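Local atomic coordinates of 2-hydroxyhepta-2,4-diene-1,7-dioate isomerase (Mycobacterium marinum, PDB entry 3QDF), a protein that binds zinc and probably acts as an isomerase or acetylpyruvate hydrolase of the fumarylacetoacetate hydrolase family. Residues Val67-Lys72 and Phe95-Thr100; Arg110-Ala115 and Asp172-Val177; Pro117-Gly122 and Ser154-Gln159; Val200-Arg205 and Ala238-Ile243. One frame throughout, in Å; residues are numbered along the deposited sequence.

Interaction 1: residues Val67-Lys72 and Phe95-Thr100; sequences VVCVGK and FLKPNT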
loop_
_atom_site.group_PDB
_atom_site.type_symbol
_atom_site.label_atom_id
_atom_site.label_comp_id
_atom_site.label_asym_id
_atom_site.label_seq_id
_atom_site.Cartn_x
_atom_site.Cartn_y
_atom_site.Cartn_z
ATOM N N VAL A 67 -1.064 7.368 -7.259
ATOM C CA VAL A 67 -0.235 6.284 -6.801
ATOM C C VAL A 67 0.938 6.195 -7.756
ATOM O O VAL A 67 0.755 5.842 -8.917
ATOM C CB VAL A 67 -1.041 4.947 -6.808
ATOM C CG1 VAL A 67 -0.171 3.783 -6.307
ATOM C CG2 VAL A 67 -2.321 5.094 -5.965
ATOM N N VAL A 68 2.141 6.527 -7.289
ATOM C CA VAL A 68 3.322 6.491 -8.173
ATOM C C VAL A 68 4.036 5.204 -7.810
ATOM O O VAL A 68 4.109 4.844 -6.629
ATOM C CB VAL A 68 4.253 7.711 -7.993
ATOM C CG1 VAL A 68 5.237 7.819 -9.165
ATOM C CG2 VAL A 68 3.450 9.006 -7.900
ATOM N N CYS A 69 4.529 4.484 -8.813
ATOM C CA CYS A 69 5.060 3.157 -8.595
ATOM C C CYS A 69 6.401 2.951 -9.270
ATOM O O CYS A 69 6.691 3.525 -10.326
ATOM C CB CYS A 69 4.116 2.104 -9.151
ATOM S SG CYS A 69 2.433 2.233 -8.618
ATOM N N VAL A 70 7.189 2.053 -8.692
ATOM C CA VAL A 70 8.506 1.762 -9.204
ATOM C C VAL A 70 8.477 0.358 -9.830
ATOM O O VAL A 70 7.917 -0.573 -9.249
ATOM C CB VAL A 70 9.565 1.899 -8.073
ATOM C CG1 VAL A 70 10.961 1.541 -8.576
ATOM C CG2 VAL A 70 9.554 3.337 -7.504
ATOM N N GLY A 71 9.048 0.227 -11.029
ATOM C CA GLY A 71 9.230 -1.078 -11.673
ATOM C C GLY A 71 10.233 -1.985 -10.979
ATOM O O GLY A 71 10.243 -2.094 -9.744
ATOM N N LYS A 72 11.034 -2.675 -11.773
ATOM C CA LYS A 72 12.120 -3.525 -11.317
ATOM C C LYS A 72 12.983 -2.891 -10.218
ATOM O O LYS A 72 13.834 -2.050 -10.520
ATOM C CB LYS A 72 13.007 -3.825 -12.531
ATOM N N PHE A 95 5.845 4.539 -12.998
ATOM C CA PHE A 95 4.557 4.523 -13.684
ATOM C C PHE A 95 3.490 4.923 -12.686
ATOM O O PHE A 95 3.786 5.089 -11.519
ATOM C CB PHE A 95 4.254 3.163 -14.318
ATOM C CG PHE A 95 4.223 2.006 -13.337
ATOM C CD1 PHE A 95 5.390 1.332 -13.004
ATOM C CD2 PHE A 95 3.013 1.580 -12.774
ATOM C CE1 PHE A 95 5.371 0.241 -12.103
ATOM C CE2 PHE A 95 2.963 0.484 -11.875
ATOM C CZ PHE A 95 4.146 -0.188 -11.540
ATOM N N LEU A 96 2.259 5.093 -13.158
ATOM C CA LEU A 96 1.160 5.517 -12.309
ATOM C C LEU A 96 0.042 4.485 -12.304
ATOM O O LEU A 96 -0.223 3.823 -13.316
ATOM C CB LEU A 96 0.608 6.876 -12.784
ATOM C CG LEU A 96 1.532 8.095 -12.654
ATOM C CD1 LEU A 96 1.015 9.255 -13.465
ATOM C CD2 LEU A 96 1.618 8.511 -11.165
ATOM N N LYS A 97 -0.591 4.363 -11.144
ATOM C CA LYS A 97 -1.875 3.723 -11.020
ATOM C C LYS A 97 -2.874 4.805 -10.624
ATOM O O LYS A 97 -2.530 5.684 -9.819
ATOM C CB LYS A 97 -1.824 2.610 -9.975
ATOM C CG LYS A 97 -1.006 1.373 -10.441
ATOM C CD LYS A 97 -0.641 0.466 -9.243
ATOM C CE LYS A 97 -1.787 -0.544 -8.895
ATOM N NZ LYS A 97 -1.729 -1.828 -9.727
ATOM N N PRO A 98 -4.112 4.758 -11.182
ATOM C CA PRO A 98 -5.128 5.763 -10.871
ATOM C C PRO A 98 -5.668 5.503 -9.467
ATOM O O PRO A 98 -5.728 4.348 -9.047
ATOM C CB PRO A 98 -6.201 5.497 -11.932
ATOM C CG PRO A 98 -6.119 4.012 -12.166
ATOM C CD PRO A 98 -4.645 3.681 -12.053
ATOM N N ASN A 99 -6.045 6.541 -8.731
ATOM C CA ASN A 99 -6.560 6.302 -7.395
ATOM C C ASN A 99 -7.890 5.502 -7.376
ATOM O O ASN A 99 -8.286 4.969 -6.348
ATOM C CB ASN A 99 -6.641 7.609 -6.566
ATOM C CG ASN A 99 -7.687 8.590 -7.080
ATOM O OD1 ASN A 99 -8.520 8.263 -7.932
ATOM N ND2 ASN A 99 -7.650 9.815 -6.543
ATOM N N THR A 100 -8.564 5.415 -8.518
ATOM C CA THR A 100 -9.734 4.543 -8.660
ATOM C C THR A 100 -9.368 3.056 -8.552
ATOM O O THR A 100 -10.259 2.220 -8.423
ATOM C CB THR A 100 -10.448 4.808 -10.002
ATOM O OG1 THR A 100 -9.474 4.795 -11.048
ATOM C CG2 THR A 100 -11.149 6.173 -9.984
HETATM O O HOH W 1 -2.378 8.088 -10.323
#
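Cys69 and Phe95 face each other in an antiparallel strand pair of the fumarylacetoacetate hydrolase fold, strand 67-70 running against strand 94-97. They form a hydrogen-bonded pair, and the phenyl ring of Phe95 folds back over the cysteine. Cys69 CB lies over one ring face in a CH-pi contact, 3.5 Å from the ring centroid and displaced toward CZ. Phe95 CG sits between its own backbone N and carbonyl carbon (chi1 59°), which swings the ring across the neighbouring strand. Cys69 SG approaches the same ring obliquely, a sulfur-aromatic contact, and also packs against Lys97 CD at 3.6 Å. Val67 shares this face, its CB 4.0 Å from Lys97 CB. Beyond that point the lysine chain turns off from the strand pair. Its NZ makes a salt bridge with Asp152, a zinc ligand, and is also held by the carbonyls of Lys169 and Phe174, so the ammonium is fixed beside the metal site. On the other face Val68 and Leu96 run alongside each other, with CG2 of Val68 3.8 Å from CD2 of Leu96. Three of the four backbone bonds are sound, among them Lys97 N to Val67 O at 3.0 Å. The fourth, from Val67 N to Lys97 O, is weak at 3.4 Å. There a water donates to Lys97 O and weakly accepts from Val67 N.

Interaction 2: residues Arg110-Ala115 and Asp172-Val177; sequences RLPANA and DTFCPV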
loop_
_atom_site.group_PDB
_atom_site.type_symbol
_atom_site.label_atom_id
_atom_site.label_comp_id
_atom_site.label_asym_id
_atom_site.label_seq_id
_atom_site.Cartn_x
_atom_site.Cartn_y
_atom_site.Cartn_z
ATOM N N ARG A 110 -11.114 -7.679 -8.130
ATOM C CA ARG A 110 -12.014 -8.236 -9.160
ATOM C C ARG A 110 -11.259 -8.295 -10.477
ATOM O O ARG A 110 -10.849 -7.261 -11.011
ATOM C CB ARG A 110 -13.306 -7.409 -9.286
ATOM C CG ARG A 110 -13.990 -7.162 -7.944
ATOM C CD ARG A 110 -15.319 -6.426 -8.040
ATOM N NE ARG A 110 -15.857 -6.290 -6.683
ATOM C CZ ARG A 110 -16.667 -7.169 -6.084
ATOM N NH1 ARG A 110 -17.076 -8.267 -6.716
ATOM N NH2 ARG A 110 -17.070 -6.951 -4.834
ATOM N N LEU A 111 -11.013 -9.517 -10.940
ATOM C CA LEU A 111 -10.302 -9.789 -12.184
ATOM C C LEU A 111 -11.262 -9.610 -13.350
ATOM O O LEU A 111 -12.375 -10.153 -13.316
ATOM C CB LEU A 111 -9.763 -11.230 -12.177
ATOM C CG LEU A 111 -9.091 -11.662 -10.866
ATOM C CD1 LEU A 111 -8.561 -13.084 -10.960
ATOM C CD2 LEU A 111 -7.948 -10.711 -10.518
ATOM N N PRO A 112 -10.847 -8.846 -14.385
ATOM C CA PRO A 112 -11.662 -8.792 -15.595
ATOM C C PRO A 112 -11.843 -10.197 -16.149
ATOM O O PRO A 112 -10.903 -11.020 -16.094
ATOM C CB PRO A 112 -10.812 -7.948 -16.550
ATOM C CG PRO A 112 -10.045 -7.065 -15.665
ATOM C CD PRO A 112 -9.679 -7.954 -14.484
ATOM N N ALA A 113 -13.045 -10.491 -16.647
ATOM C CA ALA A 113 -13.312 -11.818 -17.207
ATOM C C ALA A 113 -12.210 -12.186 -18.199
ATOM O O ALA A 113 -11.720 -13.303 -18.170
ATOM C CB ALA A 113 -14.707 -11.897 -17.856
ATOM N N ASN A 114 -11.775 -11.223 -19.014
ATOM C CA ASN A 114 -10.801 -11.495 -20.090
ATOM C C ASN A 114 -9.293 -11.499 -19.755
ATOM O O ASN A 114 -8.490 -11.792 -20.634
ATOM C CB ASN A 114 -11.081 -10.613 -21.346
ATOM C CG ASN A 114 -10.551 -9.152 -21.236
ATOM O OD1 ASN A 114 -10.026 -8.695 -20.205
ATOM N ND2 ASN A 114 -10.710 -8.412 -22.336
ATOM N N ALA A 115 -8.910 -11.195 -18.510
ATOM C CA ALA A 115 -7.489 -11.036 -18.172
ATOM C C ALA A 115 -6.805 -12.260 -17.529
ATOM O O ALA A 115 -7.225 -12.746 -16.480
ATOM C CB ALA A 115 -7.289 -9.796 -17.301
ATOM N N ASP A 172 -9.934 -1.052 -11.791
ATOM C CA ASP A 172 -10.505 -0.871 -10.455
ATOM C C ASP A 172 -10.138 -2.079 -9.590
ATOM O O ASP A 172 -10.159 -3.218 -10.076
ATOM C CB ASP A 172 -12.030 -0.665 -10.504
ATOM C CG ASP A 172 -12.426 0.691 -11.094
ATOM O OD1 ASP A 172 -11.548 1.492 -11.522
ATOM O OD2 ASP A 172 -13.636 0.947 -11.129
ATOM N N THR A 173 -9.773 -1.821 -8.333
ATOM C CA THR A 173 -9.416 -2.867 -7.332
ATOM C C THR A 173 -7.977 -3.394 -7.427
ATOM O O THR A 173 -7.556 -4.207 -6.610
ATOM C CB THR A 173 -10.444 -4.067 -7.260
ATOM O OG1 THR A 173 -10.212 -4.969 -8.348
ATOM C CG2 THR A 173 -11.912 -3.570 -7.292
ATOM N N PHE A 174 -7.201 -2.898 -8.389
ATOM C CA PHE A 174 -5.869 -3.412 -8.611
ATOM C C PHE A 174 -4.836 -2.722 -7.745
ATOM O O PHE A 174 -3.636 -2.923 -7.942
ATOM C CB PHE A 174 -5.466 -3.297 -10.100
ATOM C CG PHE A 174 -5.906 -4.474 -10.958
ATOM C CD1 PHE A 174 -7.027 -5.235 -10.619
ATOM C CD2 PHE A 174 -5.189 -4.804 -12.115
ATOM C CE1 PHE A 174 -7.425 -6.316 -11.417
ATOM C CE2 PHE A 174 -5.585 -5.886 -12.928
ATOM C CZ PHE A 174 -6.698 -6.636 -12.582
ATOM N N CYS A 175 -5.279 -1.903 -6.800
ATOM C CA CYS A 175 -4.329 -1.314 -5.847
ATOM C C CYS A 175 -4.815 -1.451 -4.371
ATOM O O CYS A 175 -5.070 -0.462 -3.708
ATOM C CB CYS A 175 -3.975 0.133 -6.219
ATOM S SG CYS A 175 -2.483 0.705 -5.353
ATOM N N PRO A 176 -4.936 -2.694 -3.868
ATOM C CA PRO A 176 -5.165 -2.823 -2.432
ATOM C C PRO A 176 -4.087 -2.070 -1.649
ATOM O O PRO A 176 -2.901 -2.093 -2.043
ATOM C CB PRO A 176 -5.018 -4.325 -2.182
ATOM C CG PRO A 176 -5.383 -4.970 -3.495
ATOM C CD PRO A 176 -4.865 -4.000 -4.552
ATOM N N VAL A 177 -4.486 -1.409 -0.562
ATOM C CA VAL A 177 -3.519 -0.675 0.286
ATOM C C VAL A 177 -3.990 -0.783 1.710
ATOM O O VAL A 177 -5.187 -0.704 1.975
ATOM C CB VAL A 177 -3.467 0.849 -0.058
ATOM C CG1 VAL A 177 -2.560 1.606 0.919
ATOM C CG2 VAL A 177 -3.026 1.080 -1.488
HETATM O O HOH W 2 -11.249 -4.712 -11.838
#
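Arg110 meets Thr173 through its backbone. Its N-H points almost straight at Thr173 OG1, 2.9 Å away, with an angle of 173° at the hydrogen. The threonine hydroxyl lies between its own N and carbonyl carbon (chi1 79°) and faces strand 109-111. Asp172 O is modelled very close to this hydroxyl, at a length that is doubtful. The arginine side chain runs out extended, and only its CB comes near the hydroxyl. The carbonyl of Arg110 uses a different link. A water donates to Arg110 O at 2.7 Å and to Asp172 O at 2.6 Å, so it bridges the two acceptors. The same Arg110 O lies at the edge of the Phe174 ring, 3.6 Å from CE1. Leu111 follows, pairing by its backbone with strand 257-265. Its side chain packs on Val118 and strand 257-265. Pro112 then brings its ring against the phenylalanine from the opposite direction, with CD 3.8 Å from Phe174 CZ. From Pro112 to Ala115 the chain makes a type I beta turn, closed by the bond from Ala115 N to Pro112 O, and leaves the contact. The link is therefore mixed in character. Phe174 adds an apolar touch, while polar bonds tie the end of strand 109-111 to the loop before strand 175-182. The Thr173 hydroxyl satisfies Arg110 N, and one water serves both Arg110 O and Asp172 O.

Interaction 3: residues Pro117-Gly122 and Ser154-Gln159; sequences PVHFEG and SARDQQ. With ZN (zinc ion), chain B; EDO (1,2-ethanediol), chain D.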
loop_
_atom_site.group_PDB
_atom_site.type_symbol
_atom_site.label_atom_id
_atom_site.label_comp_id
_atom_site.label_asym_id
_atom_site.label_seq_id
_atom_site.Cartn_x
_atom_site.Cartn_y
_atom_site.Cartn_z
ATOM N N PRO A 117 -2.524 -14.120 -17.453
ATOM C CA PRO A 117 -2.549 -14.218 -15.991
ATOM C C PRO A 117 -2.555 -12.842 -15.285
ATOM O O PRO A 117 -1.825 -11.935 -15.688
ATOM C CB PRO A 117 -1.238 -14.942 -15.678
ATOM C CG PRO A 117 -0.296 -14.516 -16.788
ATOM C CD PRO A 117 -1.172 -14.338 -18.012
ATOM N N VAL A 118 -3.378 -12.704 -14.247
ATOM C CA VAL A 118 -3.301 -11.544 -13.355
ATOM C C VAL A 118 -2.427 -11.889 -12.140
ATOM O O VAL A 118 -2.675 -12.882 -11.457
ATOM C CB VAL A 118 -4.704 -11.048 -12.889
ATOM C CG1 VAL A 118 -4.562 -9.813 -11.986
ATOM C CG2 VAL A 118 -5.588 -10.721 -14.085
ATOM N N HIS A 119 -1.418 -11.058 -11.885
ATOM C CA HIS A 119 -0.467 -11.270 -10.796
ATOM C C HIS A 119 -0.701 -10.341 -9.622
ATOM O O HIS A 119 -1.076 -9.175 -9.806
ATOM C CB HIS A 119 0.975 -11.051 -11.288
ATOM C CG HIS A 119 1.514 -12.182 -12.106
ATOM N ND1 HIS A 119 2.860 -12.350 -12.344
ATOM C CD2 HIS A 119 0.891 -13.215 -12.729
ATOM C CE1 HIS A 119 3.045 -13.430 -13.090
ATOM N NE2 HIS A 119 1.865 -13.974 -13.337
ATOM N N PHE A 120 -0.448 -10.863 -8.424
ATOM C CA PHE A 120 -0.252 -10.046 -7.233
ATOM C C PHE A 120 1.189 -9.512 -7.277
ATOM O O PHE A 120 2.049 -10.070 -7.968
ATOM C CB PHE A 120 -0.462 -10.877 -5.961
ATOM C CG PHE A 120 0.540 -12.000 -5.811
ATOM C CD1 PHE A 120 1.815 -11.755 -5.312
ATOM C CD2 PHE A 120 0.229 -13.295 -6.245
ATOM C CE1 PHE A 120 2.747 -12.778 -5.210
ATOM C CE2 PHE A 120 1.163 -14.323 -6.148
ATOM C CZ PHE A 120 2.422 -14.060 -5.630
ATOM N N GLU A 121 1.446 -8.427 -6.561
ATOM C CA GLU A 121 2.809 -7.975 -6.309
ATOM C C GLU A 121 2.796 -7.287 -4.958
ATOM O O GLU A 121 2.295 -6.176 -4.847
ATOM C CB GLU A 121 3.297 -6.967 -7.365
ATOM C CG GLU A 121 3.451 -7.494 -8.805
ATOM C CD GLU A 121 4.140 -6.490 -9.729
ATOM O OE1 GLU A 121 4.593 -6.858 -10.845
ATOM O OE2 GLU A 121 4.257 -5.323 -9.331
ATOM N N GLY A 122 3.372 -7.938 -3.946
ATOM C CA GLY A 122 3.480 -7.350 -2.604
ATOM C C GLY A 122 4.562 -6.301 -2.585
ATOM O O GLY A 122 5.667 -6.554 -3.065
ATOM N N SER A 154 -1.542 -6.740 -11.381
ATOM C CA SER A 154 -1.054 -6.528 -12.741
ATOM C C SER A 154 -1.547 -7.614 -13.707
ATOM O O SER A 154 -1.257 -8.816 -13.516
ATOM C CB SER A 154 0.479 -6.522 -12.757
ATOM O OG SER A 154 1.015 -5.696 -11.721
ATOM N N ALA A 155 -2.282 -7.188 -14.737
ATOM C CA ALA A 155 -2.668 -8.063 -15.845
ATOM C C ALA A 155 -1.482 -8.212 -16.816
ATOM O O ALA A 155 -1.228 -7.324 -17.650
ATOM C CB ALA A 155 -3.881 -7.493 -16.556
ATOM N N ARG A 156 -0.765 -9.332 -16.711
ATOM C CA ARG A 156 0.462 -9.568 -17.501
ATOM C C ARG A 156 0.265 -9.632 -19.020
ATOM O O ARG A 156 1.122 -9.163 -19.779
ATOM C CB ARG A 156 1.184 -10.844 -17.041
ATOM C CG ARG A 156 1.681 -10.863 -15.583
ATOM C CD ARG A 156 2.608 -9.697 -15.229
ATOM N NE ARG A 156 3.251 -9.885 -13.922
ATOM C CZ ARG A 156 3.753 -8.906 -13.161
ATOM N NH1 ARG A 156 3.692 -7.626 -13.541
ATOM N NH2 ARG A 156 4.317 -9.213 -11.996
ATOM N N ASP A 157 -0.843 -10.225 -19.465
ATOM C CA ASP A 157 -1.162 -10.278 -20.911
ATOM C C ASP A 157 -1.272 -8.856 -21.513
ATOM O O ASP A 157 -0.751 -8.572 -22.604
ATOM C CB ASP A 157 -2.440 -11.104 -21.181
ATOM C CG ASP A 157 -3.662 -10.623 -20.361
ATOM O OD1 ASP A 157 -3.504 -9.902 -19.334
ATOM O OD2 ASP A 157 -4.801 -10.988 -20.737
ATOM N N GLN A 158 -1.923 -7.975 -20.758
ATOM C CA GLN A 158 -2.138 -6.587 -21.151
ATOM C C GLN A 158 -0.868 -5.753 -21.113
ATOM O O GLN A 158 -0.712 -4.842 -21.926
ATOM C CB GLN A 158 -3.219 -5.965 -20.278
ATOM C CG GLN A 158 -4.546 -6.706 -20.427
ATOM C CD GLN A 158 -5.655 -6.117 -19.583
ATOM O OE1 GLN A 158 -5.456 -5.120 -18.868
ATOM N NE2 GLN A 158 -6.839 -6.727 -19.661
ATOM N N GLN A 159 0.039 -6.076 -20.195
ATOM C CA GLN A 159 1.365 -5.446 -20.138
ATOM C C GLN A 159 2.146 -5.702 -21.412
ATOM O O GLN A 159 2.687 -4.782 -22.027
ATOM C CB GLN A 159 2.185 -5.992 -18.963
ATOM C CG GLN A 159 2.249 -5.068 -17.798
ATOM C CD GLN A 159 3.177 -5.563 -16.721
ATOM O OE1 GLN A 159 2.800 -6.384 -15.891
ATOM N NE2 GLN A 159 4.390 -5.046 -16.710
HETATM ZN ZN ZN B . 4.940 -3.213 -8.826
HETATM C C1 EDO D . 6.206 -3.428 -11.437
HETATM O O1 EDO D . 6.632 -3.564 -10.064
HETATM C C2 EDO D . 6.774 -4.508 -12.367
HETATM O O2 EDO D . 5.751 -4.975 -13.276
HETATM O O HOH W 3 5.496 -1.084 -8.248
#
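His119 presents one face of its imidazole to Arg156, whose CG lies over the ring centre, 3.6 Å from the centroid and only 3° off the normal. The two side chains cross at about a right angle, and the ring and guanidinium planes stand 75° apart. The arginine bends at chi2 (-56°), which carries it past the ring toward Glu121. There NH1 and NH2 grip one oxygen, OE1, end-on. The bond from Arg156 NH2 is 2.6 Å and uses the anti lone pair of Glu121 OE1. Arg156 NH1 meets Glu121 OE1 at 2.9 Å from above the carboxylate plane. Arg156 NH1 also donates to Gln159 OE1 at 2.8 Å, within the guanidinium plane, so the glutamine helps to fix the rotation of the group. The other carboxylate oxygen, Glu121 OE2, binds zinc at 2.3 Å, and Glu123 and Asp152 complete the protein ligands. This is consistent with Arg156 positioning a metal ligand from the second shell. A 1,2-ethanediol, probably from the crystallisation liquor, and a water also bind the metal. The ethanediol O2 makes weak bonds to Glu121 OE1 and Arg156 NH1. Behind the side chains, His119 and Ser154 form an antiparallel hydrogen-bonded pair, with His119 N 2.8 Å from Ser154 O. Arg156 N bonds to Pro117 O where the helix begins. The contact joins strand 118-128 to the end of strand 144-155 and the start of helix 156-162. Helix 166-169 packs against Arg156, while strand 241-242 pairs with strand 118-128.

Interaction 4: residues Val200-Arg205 and Ala238-Ile243; sequences VKQHAR and AGVGPI. With ZN (zinc ion), chain C.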
loop_
_atom_site.group_PDB
_atom_site.type_symbol
_atom_site.label_atom_id
_atom_site.label_comp_id
_atom_site.label_asym_id
_atom_site.label_seq_id
_atom_site.Cartn_x
_atom_site.Cartn_y
_atom_site.Cartn_z
ATOM N N VAL A 200 3.400 -19.506 0.902
ATOM C CA VAL A 200 4.351 -18.400 0.721
ATOM C C VAL A 200 4.897 -18.347 -0.715
ATOM O O VAL A 200 5.431 -19.350 -1.233
ATOM C CB VAL A 200 5.520 -18.466 1.741
ATOM C CG1 VAL A 200 6.586 -17.418 1.411
ATOM C CG2 VAL A 200 4.998 -18.286 3.187
ATOM N N LYS A 201 4.756 -17.175 -1.340
ATOM C CA LYS A 201 5.152 -16.944 -2.735
ATOM C C LYS A 201 6.297 -15.956 -2.855
ATOM O O LYS A 201 7.174 -16.132 -3.692
ATOM C CB LYS A 201 3.964 -16.445 -3.573
ATOM C CG LYS A 201 2.760 -17.386 -3.602
ATOM C CD LYS A 201 3.091 -18.732 -4.222
ATOM C CE LYS A 201 1.915 -19.680 -4.116
ATOM N NZ LYS A 201 2.334 -21.046 -4.531
ATOM N N GLN A 202 6.255 -14.901 -2.042
ATOM C CA GLN A 202 7.335 -13.934 -1.960
ATOM C C GLN A 202 7.844 -13.955 -0.541
ATOM O O GLN A 202 7.059 -14.054 0.414
ATOM C CB GLN A 202 6.851 -12.514 -2.292
ATOM C CG GLN A 202 6.221 -12.407 -3.664
ATOM C CD GLN A 202 5.901 -10.979 -4.038
ATOM O OE1 GLN A 202 4.952 -10.377 -3.516
ATOM N NE2 GLN A 202 6.675 -10.431 -4.965
ATOM N N HIS A 203 9.156 -13.843 -0.396
ATOM C CA HIS A 203 9.773 -13.881 0.920
ATOM C C HIS A 203 11.122 -13.210 0.807
ATOM O O HIS A 203 12.093 -13.838 0.393
ATOM C CB HIS A 203 9.902 -15.336 1.385
ATOM C CG HIS A 203 10.063 -15.500 2.863
ATOM N ND1 HIS A 203 10.450 -16.693 3.430
ATOM C CD2 HIS A 203 9.909 -14.630 3.890
ATOM C CE1 HIS A 203 10.511 -16.559 4.746
ATOM N NE2 HIS A 203 10.192 -15.315 5.052
ATOM N N ALA A 204 11.173 -11.921 1.145
ATOM C CA ALA A 204 12.402 -11.140 0.977
ATOM C C ALA A 204 12.436 -9.941 1.911
ATOM O O ALA A 204 11.464 -9.656 2.594
ATOM C CB ALA A 204 12.556 -10.693 -0.492
ATOM N N ARG A 205 13.566 -9.251 1.961
ATOM C CA ARG A 205 13.711 -8.080 2.831
ATOM C C ARG A 205 13.870 -6.826 1.976
ATOM O O ARG A 205 14.467 -6.880 0.893
ATOM C CB ARG A 205 14.899 -8.247 3.787
ATOM C CG ARG A 205 14.891 -9.550 4.585
ATOM C CD ARG A 205 15.944 -9.525 5.690
ATOM N NE ARG A 205 15.570 -8.566 6.730
ATOM C CZ ARG A 205 14.721 -8.817 7.725
ATOM N NH1 ARG A 205 14.427 -7.867 8.614
ATOM N NH2 ARG A 205 14.153 -10.016 7.841
ATOM N N ALA A 238 11.153 -11.042 -5.908
ATOM C CA ALA A 238 10.936 -12.275 -6.666
ATOM C C ALA A 238 9.692 -13.030 -6.128
ATOM O O ALA A 238 9.282 -12.865 -4.956
ATOM C CB ALA A 238 12.197 -13.164 -6.596
ATOM N N GLY A 239 9.094 -13.838 -6.992
ATOM C CA GLY A 239 8.024 -14.747 -6.593
ATOM C C GLY A 239 6.630 -14.299 -6.974
ATOM O O GLY A 239 5.637 -14.876 -6.486
ATOM N N VAL A 240 6.538 -13.284 -7.840
ATOM C CA VAL A 240 5.232 -12.857 -8.374
ATOM C C VAL A 240 4.524 -14.049 -8.997
ATOM O O VAL A 240 5.178 -14.933 -9.525
ATOM C CB VAL A 240 5.331 -11.680 -9.417
ATOM C CG1 VAL A 240 5.738 -10.407 -8.717
ATOM C CG2 VAL A 240 6.327 -12.008 -10.584
ATOM N N GLY A 241 3.197 -14.069 -8.932
ATOM C CA GLY A 241 2.418 -15.159 -9.509
ATOM C C GLY A 241 0.925 -14.873 -9.659
ATOM O O GLY A 241 0.443 -13.823 -9.225
ATOM N N PRO A 242 0.189 -15.811 -10.279
ATOM C CA PRO A 242 -1.204 -15.585 -10.663
ATOM C C PRO A 242 -2.172 -15.638 -9.490
ATOM O O PRO A 242 -1.929 -16.340 -8.496
ATOM C CB PRO A 242 -1.492 -16.731 -11.651
ATOM C CG PRO A 242 -0.577 -17.837 -11.210
ATOM C CD PRO A 242 0.678 -17.142 -10.704
ATOM N N ILE A 243 -3.254 -14.878 -9.608
ATOM C CA ILE A 243 -4.376 -14.986 -8.689
ATOM C C ILE A 243 -5.626 -15.314 -9.507
ATOM O O ILE A 243 -5.729 -14.933 -10.676
ATOM C CB ILE A 243 -4.558 -13.713 -7.813
ATOM C CG1 ILE A 243 -4.587 -12.441 -8.675
ATOM C CG2 ILE A 243 -3.465 -13.634 -6.732
ATOM C CD1 ILE A 243 -4.895 -11.142 -7.880
HETATM ZN ZN ZN C . 10.224 -14.876 7.087
HETATM O O HOH W 4 10.591 -13.357 -2.711
#
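A classic beta bulge in strand 199-205, where Lys201 and Gln202 both face Thr194, meets the loop that leads into strand 241-242. The closest approach is a CA-H...O contact: Gly239 CA lies 3.3 Å from Lys201 O. Gly239 has no side chain, and its backbone lies directly against the bulge. Gln202 CG is anti to its carbonyl carbon (chi1 -58°), and the extended chain passes alongside the loop. Its CG touches Ala238 O at 3.4 Å. Farther out, Gln202 NE2 packs obliquely on Val240 CG1, 3.9 Å away. The amide is pinned from outside the contact: OE1 accepts from Thr194 and from Gly122 N, and NE2 bonds to Thr236. A water joins the two backbones, accepting from His203 N at 2.8 Å and donating to Ala238 O at 2.6 Å. The imidazole of His203 is turned from the loop, and its NE2 binds a second zinc at 2.1 Å, together with Glu191. The Val240 side chain packs on Glu121 of the first zinc site. The arrangement is that of a bulged edge strand bearing a metal-binding histidine, with a glycine-containing loop laid against it.

From the N terminus, interaction 1 comes first and closes the loop from strand 67-70 to strand 94-97, part of which is not modelled. Interaction 2 opens next, at strand 109-111, and closes at the loop before strand 175-182. Interaction 3 is nested inside it, joining strands 118-128 and 144-155. Interaction 4 follows in series and closes the span from strand 199-205 to strand 241-242. None cross. Val67 packs on Cys175, between interactions 1 and 2. Leu111 of interaction 2 touches Ile243 of interaction 4. Val118 O and Ile243 N probably bond, joining interactions 3 and 4. Interaction 3 supplies a ligand of the first zinc, and interaction 1 lies beside that site, whereas interaction 4 serves the other zinc.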